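Local coordinates for protein 5-cytosine DNA methyltransferase (Entamoeba histolytica, PDB 3QV2) that probably transfers methyl groups from S-adenosyl-L-methionine to carbon 5 of cytosine in DNA or tRNA, as a DNMT2-type methyltransferase, at residues Y152-I157 with V175-T180; R29-I34 with L317-F322; M195-L200 with V225-K230. All blocks are in the same frame, centred on the assembly; numbering follows the deposited sequence.

Interaction 1: residues Y152-I157 with V175-T180; sequences YYIKDI and VMARLT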
ATOM      1  N   TYR A 152       8.456  10.404  21.030  1.00 11.04           N
ATOM      2  CA  TYR A 152       7.841  10.650  19.729  1.00  9.16           C
ATOM      3  C   TYR A 152       6.473  11.306  19.857  1.00 14.25           C
ATOM      4  O   TYR A 152       5.732  11.043  20.804  1.00 19.43           O
ATOM      5  CB  TYR A 152       7.703   9.346  18.937  1.00 10.46           C
ATOM      6  CG  TYR A 152       8.961   8.911  18.221  1.00 12.54           C
ATOM      7  CD1 TYR A 152       9.238   9.352  16.932  1.00 14.82           C
ATOM      8  CD2 TYR A 152       9.867   8.054  18.826  1.00 12.27           C
ATOM      9  CE1 TYR A 152      10.386   8.957  16.270  1.00 14.69           C
ATOM     10  CE2 TYR A 152      11.017   7.652  18.174  1.00 14.85           C
ATOM     11  CZ  TYR A 152      11.272   8.105  16.898  1.00 14.89           C
ATOM     12  OH  TYR A 152      12.414   7.707  16.245  1.00 14.95           O
ATOM     13  N   TYR A 153       6.149  12.168  18.899  1.00 13.14           N
ATOM     14  CA  TYR A 153       4.794  12.683  18.751  1.00 16.21           C
ATOM     15  C   TYR A 153       4.096  11.866  17.672  1.00 18.66           C
ATOM     16  O   TYR A 153       4.654  11.641  16.599  1.00 19.05           O
ATOM     17  CB  TYR A 153       4.812  14.162  18.367  1.00 16.24           C
ATOM     18  CG  TYR A 153       5.372  15.064  19.442  1.00 19.35           C
ATOM     19  CD1 TYR A 153       4.539  15.665  20.375  1.00 20.86           C
ATOM     20  CD2 TYR A 153       6.736  15.313  19.525  1.00 19.45           C
ATOM     21  CE1 TYR A 153       5.045  16.490  21.360  1.00 22.34           C
ATOM     22  CE2 TYR A 153       7.253  16.136  20.506  1.00 21.51           C
ATOM     23  CZ  TYR A 153       6.403  16.722  21.420  1.00 21.68           C
ATOM     24  OH  TYR A 153       6.915  17.542  22.399  1.00 20.70           O
ATOM     25  N   ILE A 154       2.877  11.417  17.955  1.00 19.36           N
ATOM     26  CA  ILE A 154       2.192  10.498  17.057  1.00 18.29           C
ATOM     27  C   ILE A 154       0.822  10.992  16.610  1.00 23.36           C
ATOM     28  O   ILE A 154      -0.043  11.295  17.433  1.00 24.51           O
ATOM     29  CB  ILE A 154       2.028   9.107  17.702  1.00 16.86           C
ATOM     30  CG1 ILE A 154       3.374   8.592  18.211  1.00 18.47           C
ATOM     31  CG2 ILE A 154       1.415   8.128  16.713  1.00 12.25           C
ATOM     32  CD1 ILE A 154       3.280   7.279  18.958  1.00 21.93           C
ATOM     33  N   LYS A 155       0.640  11.074  15.295  1.00 23.80           N
ATOM     34  CA  LYS A 155      -0.670  11.334  14.718  1.00 23.58           C
ATOM     35  C   LYS A 155      -1.046  10.213  13.760  1.00 21.08           C
ATOM     36  O   LYS A 155      -0.234   9.778  12.945  1.00 18.20           O
ATOM     37  CB  LYS A 155      -0.702  12.683  13.999  1.00 27.99           C
ATOM     38  CG  LYS A 155      -0.678  13.874  14.937  1.00 35.09           C
ATOM     39  CD  LYS A 155      -1.625  14.963  14.467  1.00 40.50           C
ATOM     40  CE  LYS A 155      -1.667  16.118  15.453  1.00 43.40           C
ATOM     41  NZ  LYS A 155      -2.095  15.676  16.810  1.00 43.32           N
ATOM     42  N   ASP A 156      -2.284   9.745  13.865  1.00 20.08           N
ATOM     43  CA  ASP A 156      -2.751   8.633  13.049  1.00 20.09           C
ATOM     44  C   ASP A 156      -4.078   8.953  12.367  1.00 19.57           C
ATOM     45  O   ASP A 156      -4.813   9.838  12.804  1.00 19.79           O
ATOM     46  CB  ASP A 156      -2.882   7.371  13.902  1.00 20.21           C
ATOM     47  CG  ASP A 156      -3.825   7.557  15.076  1.00 20.65           C
ATOM     48  OD1 ASP A 156      -4.144   8.719  15.404  1.00 22.98           O
ATOM     49  OD2 ASP A 156      -4.243   6.545  15.675  1.00 15.97           O
ATOM     50  N   ILE A 157      -4.378   8.230  11.294  1.00 19.20           N
ATOM     51  CA  ILE A 157      -5.616   8.451  10.559  1.00 21.54           C
ATOM     52  C   ILE A 157      -6.044   7.212   9.783  1.00 19.65           C
ATOM     53  O   ILE A 157      -5.213   6.500   9.220  1.00 18.08           O
ATOM     54  CB  ILE A 157      -5.490   9.637   9.577  1.00 22.51           C
ATOM     55  CG1 ILE A 157      -6.842   9.941   8.928  1.00 23.51           C
ATOM     56  CG2 ILE A 157      -4.439   9.345   8.515  1.00 22.01           C
ATOM     57  CD1 ILE A 157      -6.807  11.089   7.942  1.00 23.79           C
ATOM     58  N   VAL A 175       0.117   5.728  10.424  1.00 13.30           N
ATOM     59  CA  VAL A 175       0.742   6.290  11.613  1.00 14.80           C
ATOM     60  C   VAL A 175       1.875   7.236  11.230  1.00 15.75           C
ATOM     61  O   VAL A 175       2.766   6.875  10.464  1.00 17.56           O
ATOM     62  CB  VAL A 175       1.297   5.192  12.538  1.00 10.38           C
ATOM     63  CG1 VAL A 175       1.958   5.815  13.755  1.00  6.84           C
ATOM     64  CG2 VAL A 175       0.188   4.244  12.959  1.00 11.78           C
ATOM     65  N   MET A 176       1.826   8.451  11.765  1.00 15.15           N
ATOM     66  CA  MET A 176       2.853   9.451  11.507  1.00 15.66           C
ATOM     67  C   MET A 176       3.531   9.866  12.805  1.00 15.97           C
ATOM     68  O   MET A 176       2.935  10.550  13.637  1.00 14.07           O
ATOM     69  CB  MET A 176       2.245  10.668  10.811  1.00 14.24           C
ATOM     70  CG  MET A 176       1.756  10.387   9.401  1.00 18.29           C
ATOM     71  SD  MET A 176       0.382  11.454   8.927  1.00 34.91           S
ATOM     72  CE  MET A 176      -0.908  10.813   9.992  1.00  8.31           C
ATOM     73  N   ALA A 177       4.779   9.444  12.974  1.00 14.92           N
ATOM     74  CA  ALA A 177       5.517   9.717  14.199  1.00 12.54           C
ATOM     75  C   ALA A 177       6.793  10.500  13.918  1.00 15.21           C
ATOM     76  O   ALA A 177       7.470  10.263  12.920  1.00 16.62           O
ATOM     77  CB  ALA A 177       5.839   8.418  14.922  1.00  6.46           C
ATOM     78  N   ARG A 178       7.109  11.436  14.805  1.00 11.55           N
ATOM     79  CA  ARG A 178       8.323  12.233  14.678  1.00 13.28           C
ATOM     80  C   ARG A 178       8.691  12.860  16.019  1.00 14.07           C
ATOM     81  O   ARG A 178       7.894  12.855  16.956  1.00 13.09           O
ATOM     82  CB  ARG A 178       8.155  13.309  13.604  1.00 10.01           C
ATOM     83  CG  ARG A 178       7.206  14.430  13.981  1.00 12.29           C
ATOM     84  CD  ARG A 178       6.894  15.309  12.785  1.00 14.07           C
ATOM     85  NE  ARG A 178       6.379  16.614  13.185  1.00 15.74           N
ATOM     86  CZ  ARG A 178       5.885  17.511  12.340  1.00 15.03           C
ATOM     87  NH1 ARG A 178       5.833  17.238  11.045  1.00 13.52           N
ATOM     88  NH2 ARG A 178       5.440  18.678  12.788  1.00 13.89           N
ATOM     89  N   LEU A 179       9.901  13.403  16.105  1.00 13.55           N
ATOM     90  CA  LEU A 179      10.417  13.921  17.368  1.00 12.18           C
ATOM     91  C   LEU A 179      10.012  15.370  17.627  1.00 11.87           C
ATOM     92  O   LEU A 179      10.249  15.905  18.709  1.00 10.68           O
ATOM     93  CB  LEU A 179      11.939  13.777  17.411  1.00 13.44           C
ATOM     94  CG  LEU A 179      12.455  12.353  17.200  1.00 11.19           C
ATOM     95  CD1 LEU A 179      13.971  12.339  17.120  1.00 12.11           C
ATOM     96  CD2 LEU A 179      11.966  11.440  18.312  1.00 14.52           C
ATOM     97  N   THR A 180       9.401  16.002  16.631  1.00 10.96           N
ATOM     98  CA  THR A 180       8.894  17.360  16.791  1.00 11.49           C
ATOM     99  C   THR A 180       7.371  17.348  16.824  1.00 13.99           C
ATOM    100  O   THR A 180       6.738  16.581  16.099  1.00 15.50           O
ATOM    101  CB  THR A 180       9.366  18.281  15.654  1.00 10.34           C
ATOM    102  OG1 THR A 180       8.803  17.839  14.413  1.00 15.75           O
ATOM    103  CG2 THR A 180      10.885  18.271  15.554  1.00  5.71           C
TER
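Tyr-152 and Leu-179 meet just beyond the ends of two antiparallel strands. Leu-179 CD2 sits over the centre of the Tyr-152 ring in a CH-pi contact, 3.5 Å from the centroid and 10° off the ring normal. The backbone N of Arg-178 lies at the edge of the same ring. Tyr-153 turns an edge to the end of the partner strand and the residue after it, with Arg-178 O and Leu-179 O near its plane. Its CE2 is 3.5 Å from Leu-179 O.

Ile-154 shares a sheet face with Ala-177 and Val-175. Its CG1 is anti to the carbonyl carbon (chi1 -52°) and touches Ala-177 CB. The other branch, CG2, reaches Val-175 CG1 at 3.8 Å. Met-176 belongs to the other face. A bend at chi3 (-69°) folds its CE back to 3.2 Å from Lys-155 O and 4.1 Å from Ile-157 CG2.

Paired backbone bonds join Tyr-153 with Arg-178 and Lys-155 with Met-176. Tyr-153 N to Arg-178 O is 2.7 Å, and Met-176 N to Lys-155 O is also 2.7 Å.

Strand 172-178 is the reversed strand of the class I methyltransferase sheet, and 153-159 is its edge strand. Helix 138-149 covers the Ile-154 face through Tyr-144 and Leu-147. Helix 311-321 covers Met-176 with Tyr-320 and Leu-321. Strand 125-130 pairs with the far side of 172-178.

Interaction 2: residues R29-I34 with L317-F322; sequences RSSINI and LMEYLF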
ATOM      1  N   ARG A  29       6.477  11.266  -5.387  1.00 21.89           N
ATOM      2  CA  ARG A  29       5.416  11.978  -6.095  1.00 20.94           C
ATOM      3  C   ARG A  29       4.859  13.126  -5.259  1.00 21.02           C
ATOM      4  O   ARG A  29       4.151  13.991  -5.775  1.00 22.37           O
ATOM      5  CB  ARG A  29       4.287  11.027  -6.512  1.00 20.93           C
ATOM      6  CG  ARG A  29       3.407  10.553  -5.366  1.00 21.58           C
ATOM      7  CD  ARG A  29       2.101   9.953  -5.875  1.00 22.57           C
ATOM      8  NE  ARG A  29       1.295  10.948  -6.579  1.00 24.12           N
ATOM      9  CZ  ARG A  29       0.775  10.774  -7.789  1.00 23.42           C
ATOM     10  NH1 ARG A  29       0.966   9.634  -8.441  1.00 19.52           N
ATOM     11  NH2 ARG A  29       0.059  11.740  -8.348  1.00 26.87           N
ATOM     12  N   SER A  30       5.182  13.134  -3.970  1.00 22.14           N
ATOM     13  CA  SER A  30       4.709  14.186  -3.076  1.00 21.39           C
ATOM     14  C   SER A  30       5.406  15.512  -3.367  1.00 22.74           C
ATOM     15  O   SER A  30       6.319  15.577  -4.191  1.00 20.31           O
ATOM     16  CB  SER A  30       4.921  13.792  -1.613  1.00 19.71           C
ATOM     17  OG  SER A  30       6.283  13.910  -1.243  1.00 20.83           O
ATOM     18  N   SER A  31       4.977  16.567  -2.683  1.00 22.56           N
ATOM     19  CA  SER A  31       5.535  17.896  -2.902  1.00 24.01           C
ATOM     20  C   SER A  31       6.611  18.241  -1.876  1.00 25.29           C
ATOM     21  O   SER A  31       7.038  19.393  -1.776  1.00 25.55           O
ATOM     22  CB  SER A  31       4.430  18.953  -2.870  1.00 24.14           C
ATOM     23  OG  SER A  31       3.845  19.035  -1.584  1.00 24.57           O
ATOM     24  N   ILE A  32       7.043  17.243  -1.115  1.00 23.44           N
ATOM     25  CA  ILE A  32       8.086  17.442  -0.117  1.00 27.65           C
ATOM     26  C   ILE A  32       9.327  18.058  -0.763  1.00 33.94           C
ATOM     27  O   ILE A  32       9.952  18.959  -0.204  1.00 36.50           O
ATOM     28  CB  ILE A  32       8.442  16.118   0.586  1.00 25.12           C
ATOM     29  CG1 ILE A  32       7.220  15.565   1.320  1.00 23.26           C
ATOM     30  CG2 ILE A  32       9.601  16.317   1.547  1.00 27.76           C
ATOM     31  CD1 ILE A  32       7.492  14.303   2.105  1.00 20.96           C
ATOM     32  N   ASN A  33       9.667  17.565  -1.949  1.00 37.72           N
ATOM     33  CA  ASN A  33      10.749  18.119  -2.762  1.00 43.31           C
ATOM     34  C   ASN A  33      12.120  18.213  -2.090  1.00 42.75           C
ATOM     35  O   ASN A  33      12.947  19.046  -2.464  1.00 41.81           O
ATOM     36  CB  ASN A  33      10.348  19.476  -3.346  1.00 48.50           C
ATOM     37  CG  ASN A  33       9.217  19.364  -4.351  1.00 50.22           C
ATOM     38  OD1 ASN A  33       9.016  18.314  -4.963  1.00 48.52           O
ATOM     39  ND2 ASN A  33       8.473  20.449  -4.529  1.00 51.95           N
ATOM     40  N   ILE A  34      12.360  17.367  -1.096  1.00 41.16           N
ATOM     41  CA  ILE A  34      13.710  17.186  -0.584  1.00 38.37           C
ATOM     42  C   ILE A  34      14.266  15.899  -1.176  1.00 42.12           C
ATOM     43  O   ILE A  34      13.653  14.842  -1.047  1.00 41.19           O
ATOM     44  CB  ILE A  34      13.751  17.091   0.954  1.00 34.96           C
ATOM     45  CG1 ILE A  34      13.576  18.471   1.587  1.00 34.69           C
ATOM     46  CG2 ILE A  34      15.068  16.488   1.412  1.00 32.97           C
ATOM     47  CD1 ILE A  34      12.139  18.860   1.821  1.00 37.98           C
ATOM     48  N   LEU A 317      -0.146  12.393   3.236  1.00 15.57           N
ATOM     49  CA  LEU A 317       0.126  12.172   4.652  1.00 16.60           C
ATOM     50  C   LEU A 317       1.602  12.374   4.984  1.00 17.40           C
ATOM     51  O   LEU A 317       1.943  12.839   6.071  1.00 18.28           O
ATOM     52  CB  LEU A 317      -0.335  10.775   5.075  1.00 15.24           C
ATOM     53  CG  LEU A 317      -1.826  10.506   4.864  1.00 14.63           C
ATOM     54  CD1 LEU A 317      -2.192   9.112   5.335  1.00 12.93           C
ATOM     55  CD2 LEU A 317      -2.662  11.555   5.585  1.00 16.74           C
ATOM     56  N   MET A 318       2.475  12.021   4.047  1.00 17.59           N
ATOM     57  CA  MET A 318       3.906  12.223   4.232  1.00 16.85           C
ATOM     58  C   MET A 318       4.242  13.709   4.241  1.00 18.72           C
ATOM     59  O   MET A 318       5.071  14.161   5.030  1.00 17.91           O
ATOM     60  CB  MET A 318       4.703  11.506   3.143  1.00 14.24           C
ATOM     61  CG  MET A 318       4.764   9.995   3.305  1.00  6.82           C
ATOM     62  SD  MET A 318       5.835   9.225   2.076  1.00 16.45           S
ATOM     63  CE  MET A 318       5.900   7.540   2.681  1.00  6.72           C
ATOM     64  N   GLU A 319       3.594  14.464   3.360  1.00 18.30           N
ATOM     65  CA  GLU A 319       3.779  15.908   3.309  1.00 18.48           C
ATOM     66  C   GLU A 319       3.453  16.524   4.667  1.00 20.59           C
ATOM     67  O   GLU A 319       4.066  17.510   5.078  1.00 18.70           O
ATOM     68  CB  GLU A 319       2.905  16.523   2.215  1.00 17.96           C
ATOM     69  CG  GLU A 319       3.310  16.115   0.806  1.00 18.66           C
ATOM     70  CD  GLU A 319       2.249  16.440  -0.227  1.00 23.16           C
ATOM     71  OE1 GLU A 319       1.181  16.963   0.156  1.00 23.57           O
ATOM     72  OE2 GLU A 319       2.483  16.170  -1.423  1.00 22.35           O
ATOM     73  N   TYR A 320       2.491  15.927   5.361  1.00 17.87           N
ATOM     74  CA  TYR A 320       2.139  16.358   6.707  1.00 15.28           C
ATOM     75  C   TYR A 320       3.223  15.947   7.698  1.00 15.51           C
ATOM     76  O   TYR A 320       3.716  16.769   8.471  1.00 13.20           O
ATOM     77  CB  TYR A 320       0.792  15.765   7.119  1.00 13.08           C
ATOM     78  CG  TYR A 320       0.371  16.102   8.531  1.00 16.42           C
ATOM     79  CD1 TYR A 320       0.012  17.398   8.878  1.00 18.22           C
ATOM     80  CD2 TYR A 320       0.320  15.123   9.513  1.00 18.32           C
ATOM     81  CE1 TYR A 320      -0.377  17.710  10.166  1.00 17.63           C
ATOM     82  CE2 TYR A 320      -0.069  15.425  10.804  1.00 16.34           C
ATOM     83  CZ  TYR A 320      -0.417  16.720  11.124  1.00 19.59           C
ATOM     84  OH  TYR A 320      -0.806  17.025  12.409  1.00 24.91           O
ATOM     85  N   LEU A 321       3.589  14.669   7.661  1.00 16.44           N
ATOM     86  CA  LEU A 321       4.627  14.124   8.532  1.00 17.24           C
ATOM     87  C   LEU A 321       5.918  14.939   8.489  1.00 15.98           C
ATOM     88  O   LEU A 321       6.592  15.101   9.505  1.00 18.93           O
ATOM     89  CB  LEU A 321       4.926  12.672   8.149  1.00 14.98           C
ATOM     90  CG  LEU A 321       6.129  12.009   8.826  1.00 14.64           C
ATOM     91  CD1 LEU A 321       5.915  11.898  10.327  1.00 10.34           C
ATOM     92  CD2 LEU A 321       6.394  10.640   8.220  1.00 13.31           C
ATOM     93  N   PHE A 322       6.258  15.447   7.308  1.00 14.26           N
ATOM     94  CA  PHE A 322       7.513  16.170   7.117  1.00 14.82           C
ATOM     95  C   PHE A 322       7.345  17.689   7.109  1.00 14.60           C
ATOM     96  O   PHE A 322       8.257  18.412   6.706  1.00 17.81           O
ATOM     97  CB  PHE A 322       8.187  15.732   5.814  1.00 14.72           C
ATOM     98  CG  PHE A 322       8.778  14.353   5.865  1.00 17.36           C
ATOM     99  CD1 PHE A 322      10.072  14.159   6.320  1.00 13.78           C
ATOM    100  CD2 PHE A 322       8.049  13.251   5.447  1.00 18.29           C
ATOM    101  CE1 PHE A 322      10.623  12.895   6.366  1.00 15.72           C
ATOM    102  CE2 PHE A 322       8.597  11.984   5.489  1.00 20.77           C
ATOM    103  CZ  PHE A 322       9.886  11.805   5.950  1.00 18.12           C
TER
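Ile-32 and Glu-319 bury the most surface here, with Phe-322 next. They join two parts of the Rossmann-like methyltransferase fold that are far apart in sequence. One is the loop between helix 22-29 and strand 36-41. The other is the last turn of the C-terminal helix 311-321.

Ile-32 reaches over the helix end, its side chain crossing those of Glu-319 and Phe-322 at a slant. Its CG1 passes the stem of Glu-319, 4.0 Å from CG. Its terminal methyl, CD1, goes on to Met-318 and Phe-322. Ile-32 CD1 is 4.1 Å from Met-318 CB and 3.5 Å from Phe-322 CD2. An extended chain (chi2 -177°) carries the methyl that far. The Phe-322 ring also stacks with His-125 of strand 125-130.

Glu-319 is extended beyond CG (chi2 166°), which takes its carboxylate across to the loop. Ser-30 CB rests 3.4 Å from Glu-319 OE2. The hydroxyl of Ser-30 is bonded to Tyr-27 O instead. Ser-31 OG is 3.2 Å from Glu-319 OE2, a weak bond at most, since its proton may go to another acceptor.

The main link is Ser-31 N to Glu-319 OE2, 2.8 Å long. It meets the oxygen on its anti side, 32° out of the carboxylate plane.

Interaction 3: residues M195-L200 with V225-K230; sequences MISNYL and VGKDDK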
ATOM      1  N   MET A 195     -11.937  10.202 -13.250  1.00 39.05           N
ATOM      2  CA  MET A 195     -12.913   9.125 -13.238  1.00 38.95           C
ATOM      3  C   MET A 195     -12.182   7.816 -13.505  1.00 37.07           C
ATOM      4  O   MET A 195     -10.986   7.816 -13.797  1.00 39.77           O
ATOM      5  CB  MET A 195     -13.985   9.360 -14.305  1.00 38.49           C
ATOM      6  CG  MET A 195     -15.416   9.290 -13.786  1.00 42.08           C
ATOM      7  SD  MET A 195     -15.848  10.649 -12.679  1.00 63.58           S
ATOM      8  CE  MET A 195     -15.727  12.048 -13.793  1.00 91.77           C
ATOM      9  N   ILE A 196     -12.897   6.701 -13.397  1.00 30.42           N
ATOM     10  CA  ILE A 196     -12.316   5.396 -13.691  1.00 26.51           C
ATOM     11  C   ILE A 196     -11.738   5.398 -15.101  1.00 29.15           C
ATOM     12  O   ILE A 196     -10.786   4.674 -15.400  1.00 27.80           O
ATOM     13  CB  ILE A 196     -13.364   4.277 -13.573  1.00 25.76           C
ATOM     14  CG1 ILE A 196     -14.027   4.303 -12.194  1.00 26.31           C
ATOM     15  CG2 ILE A 196     -12.733   2.917 -13.845  1.00 23.33           C
ATOM     16  CD1 ILE A 196     -15.005   3.174 -11.975  1.00 26.81           C
ATOM     17  N   SER A 197     -12.320   6.229 -15.960  1.00 33.09           N
ATOM     18  CA  SER A 197     -11.887   6.350 -17.347  1.00 34.79           C
ATOM     19  C   SER A 197     -10.391   6.644 -17.455  1.00 36.07           C
ATOM     20  O   SER A 197      -9.697   6.075 -18.296  1.00 36.63           O
ATOM     21  CB  SER A 197     -12.680   7.457 -18.049  1.00 36.58           C
ATOM     22  OG  SER A 197     -14.063   7.377 -17.742  1.00 40.21           O
ATOM     23  N   ASN A 198      -9.903   7.532 -16.593  1.00 37.24           N
ATOM     24  CA  ASN A 198      -8.523   8.014 -16.667  1.00 37.25           C
ATOM     25  C   ASN A 198      -7.453   6.942 -16.458  1.00 35.02           C
ATOM     26  O   ASN A 198      -6.286   7.153 -16.789  1.00 35.95           O
ATOM     27  CB  ASN A 198      -8.306   9.162 -15.674  1.00 38.70           C
ATOM     28  CG  ASN A 198      -9.174  10.370 -15.977  1.00 41.95           C
ATOM     29  OD1 ASN A 198     -10.301  10.475 -15.494  1.00 41.70           O
ATOM     30  ND2 ASN A 198      -8.649  11.291 -16.778  1.00 43.54           N
ATOM     31  N   TYR A 199      -7.844   5.797 -15.914  1.00 31.46           N
ATOM     32  CA  TYR A 199      -6.874   4.771 -15.547  1.00 28.60           C
ATOM     33  C   TYR A 199      -6.906   3.561 -16.474  1.00 28.49           C
ATOM     34  O   TYR A 199      -6.098   2.642 -16.337  1.00 27.12           O
ATOM     35  CB  TYR A 199      -7.103   4.325 -14.101  1.00 28.23           C
ATOM     36  CG  TYR A 199      -7.158   5.468 -13.108  1.00 27.22           C
ATOM     37  CD1 TYR A 199      -8.343   6.154 -12.871  1.00 26.88           C
ATOM     38  CD2 TYR A 199      -6.025   5.858 -12.405  1.00 24.46           C
ATOM     39  CE1 TYR A 199      -8.399   7.197 -11.966  1.00 25.86           C
ATOM     40  CE2 TYR A 199      -6.072   6.900 -11.497  1.00 25.58           C
ATOM     41  CZ  TYR A 199      -7.262   7.565 -11.283  1.00 26.07           C
ATOM     42  OH  TYR A 199      -7.320   8.604 -10.381  1.00 25.82           O
ATOM     43  N   LEU A 200      -7.834   3.566 -17.424  1.00 29.27           N
ATOM     44  CA  LEU A 200      -8.038   2.418 -18.300  1.00 27.76           C
ATOM     45  C   LEU A 200      -7.026   2.355 -19.439  1.00 28.94           C
ATOM     46  O   LEU A 200      -6.806   3.345 -20.133  1.00 33.22           O
ATOM     47  CB  LEU A 200      -9.447   2.462 -18.891  1.00 25.19           C
ATOM     48  CG  LEU A 200     -10.606   2.468 -17.894  1.00 25.68           C
ATOM     49  CD1 LEU A 200     -11.931   2.697 -18.608  1.00 26.22           C
ATOM     50  CD2 LEU A 200     -10.635   1.170 -17.105  1.00 21.87           C
ATOM     51  N   VAL A 225     -18.234  -2.384 -12.384  1.00 25.21           N
ATOM     52  CA  VAL A 225     -18.228  -0.940 -12.581  1.00 25.74           C
ATOM     53  C   VAL A 225     -18.016  -0.559 -14.043  1.00 25.95           C
ATOM     54  O   VAL A 225     -17.414  -1.306 -14.814  1.00 23.71           O
ATOM     55  CB  VAL A 225     -17.131  -0.265 -11.736  1.00 23.90           C
ATOM     56  CG1 VAL A 225     -17.407  -0.460 -10.255  1.00 24.41           C
ATOM     57  CG2 VAL A 225     -15.764  -0.815 -12.106  1.00 19.93           C
ATOM     58  N   GLY A 226     -18.523   0.612 -14.415  1.00 28.88           N
ATOM     59  CA  GLY A 226     -18.312   1.163 -15.740  1.00 28.05           C
ATOM     60  C   GLY A 226     -17.356   2.338 -15.669  1.00 30.12           C
ATOM     61  O   GLY A 226     -16.978   2.770 -14.582  1.00 32.08           O
ATOM     62  N   LYS A 227     -16.971   2.864 -16.826  1.00 30.45           N
ATOM     63  CA  LYS A 227     -15.974   3.928 -16.885  1.00 32.86           C
ATOM     64  C   LYS A 227     -16.373   5.176 -16.101  1.00 32.84           C
ATOM     65  O   LYS A 227     -15.528   6.024 -15.811  1.00 33.53           O
ATOM     66  CB  LYS A 227     -15.668   4.297 -18.339  1.00 37.11           C
ATOM     67  CG  LYS A 227     -16.866   4.812 -19.118  1.00 39.05           C
ATOM     68  CD  LYS A 227     -16.507   5.047 -20.575  1.00 42.06           C
ATOM     69  CE  LYS A 227     -16.012   3.768 -21.233  1.00 46.85           C
ATOM     70  NZ  LYS A 227     -15.676   3.972 -22.671  1.00 49.27           N
ATOM     71  N   ASP A 228     -17.652   5.287 -15.753  1.00 33.61           N
ATOM     72  CA  ASP A 228     -18.147   6.481 -15.069  1.00 37.07           C
ATOM     73  C   ASP A 228     -18.576   6.237 -13.621  1.00 39.44           C
ATOM     74  O   ASP A 228     -18.827   7.186 -12.878  1.00 40.48           O
ATOM     75  CB  ASP A 228     -19.293   7.120 -15.863  1.00 40.83           C
ATOM     76  CG  ASP A 228     -18.811   7.821 -17.119  1.00 43.85           C
ATOM     77  OD1 ASP A 228     -17.620   8.193 -17.167  1.00 43.47           O
ATOM     78  OD2 ASP A 228     -19.621   8.003 -18.052  1.00 46.12           O
ATOM     79  N   ASP A 229     -18.653   4.971 -13.221  1.00 43.17           N
ATOM     80  CA  ASP A 229     -19.108   4.622 -11.875  1.00 45.47           C
ATOM     81  C   ASP A 229     -18.254   5.254 -10.778  1.00 47.02           C
ATOM     82  O   ASP A 229     -17.082   5.563 -10.989  1.00 46.87           O
ATOM     83  CB  ASP A 229     -19.178   3.104 -11.701  1.00 45.52           C
ATOM     84  CG  ASP A 229     -20.465   2.518 -12.247  1.00 46.45           C
ATOM     85  OD1 ASP A 229     -21.510   2.664 -11.581  1.00 46.00           O
ATOM     86  OD2 ASP A 229     -20.438   1.913 -13.338  1.00 47.81           O
ATOM     87  N   LYS A 230     -18.853   5.435  -9.605  1.00 48.25           N
ATOM     88  CA  LYS A 230     -18.216   6.155  -8.502  1.00 50.23           C
ATOM     89  C   LYS A 230     -16.787   5.708  -8.204  1.00 47.17           C
ATOM     90  O   LYS A 230     -15.875   6.533  -8.135  1.00 46.70           O
ATOM     91  CB  LYS A 230     -19.063   6.059  -7.229  1.00 52.57           C
ATOM     92  CG  LYS A 230     -20.305   6.932  -7.242  1.00 55.16           C
ATOM     93  CD  LYS A 230     -20.985   6.938  -5.881  1.00 58.58           C
ATOM     94  CE  LYS A 230     -22.205   7.848  -5.870  1.00 60.26           C
ATOM     95  NZ  LYS A 230     -22.855   7.885  -4.530  1.00 60.87           N
TER
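A type I beta turn from Gly-226 to Asp-229 continues the chain from the short strand that contains Val-225. It packs against a single helix-like turn around Ile-196, Ser-197 and Asn-198. The polar meeting point is the carbonyl of Lys-227 in the beta turn. Ser-197 OG donates to Lys-227 O at 2.8 Å, from above the carbonyl plane, 47° out of it. Ser-197 N adds a weak, strongly bent bond to the same oxygen. Ser-197 OG also lies 3.5 Å from Lys-227 CB.

Ile-196 points into the mouth of the turn. Its CG1 is anti to the carbonyl carbon (chi1 -55°). The CD1 methyl lies 3.3 Å from Gly-226 O and 3.3 Å from Asp-229 O. It also touches Val-225 CB at 4.1 Å.

Both segments belong to the part of the chain beyond the Rossmann-like sheet. In C5 methyltransferases this part usually forms the smaller lobe, which contacts the nucleic acid. Strand 224-226 pairs there with strand 249-251.

Asp-229 ties the turn together. Its OD2 accepts Gly-226 N at 2.6 Å and is also bonded to Phe-257 N. On the other segment, Asn-198 OD1 accepts Met-195 N in a nearly straight bond (170°). Leu-200 crosses Lys-227 at about a right angle, with its CD1 4.1 Å from Lys-227 CB. Tyr-250 of strand 249-251 touches both of these side chains.

In the fold
Interactions 1 and 2 are neighbours, with centres 14 Å apart. Helix 311-321 joins them: Arg-178 NH1 is hydrogen-bonded to Leu-321 O at 2.7 Å, and Tyr-320 packs on Lys-155. The same nitrogen forms a salt bridge with Asp-323. Both contacts belong to the lobe with the six-stranded sheet. Bound S-adenosyl-L-homocysteine lies about 9 Å from the side chain of Met-318 and about 14 Å from that of Val-175. Neither contact forms the pocket itself. Interaction 3 stands apart, probably in the smaller lobe. Its centre is 28 Å from that of interaction 2 and 35 Å from that of interaction 1. Its nearest atoms to interaction 2 are about 8 Å away, without touching.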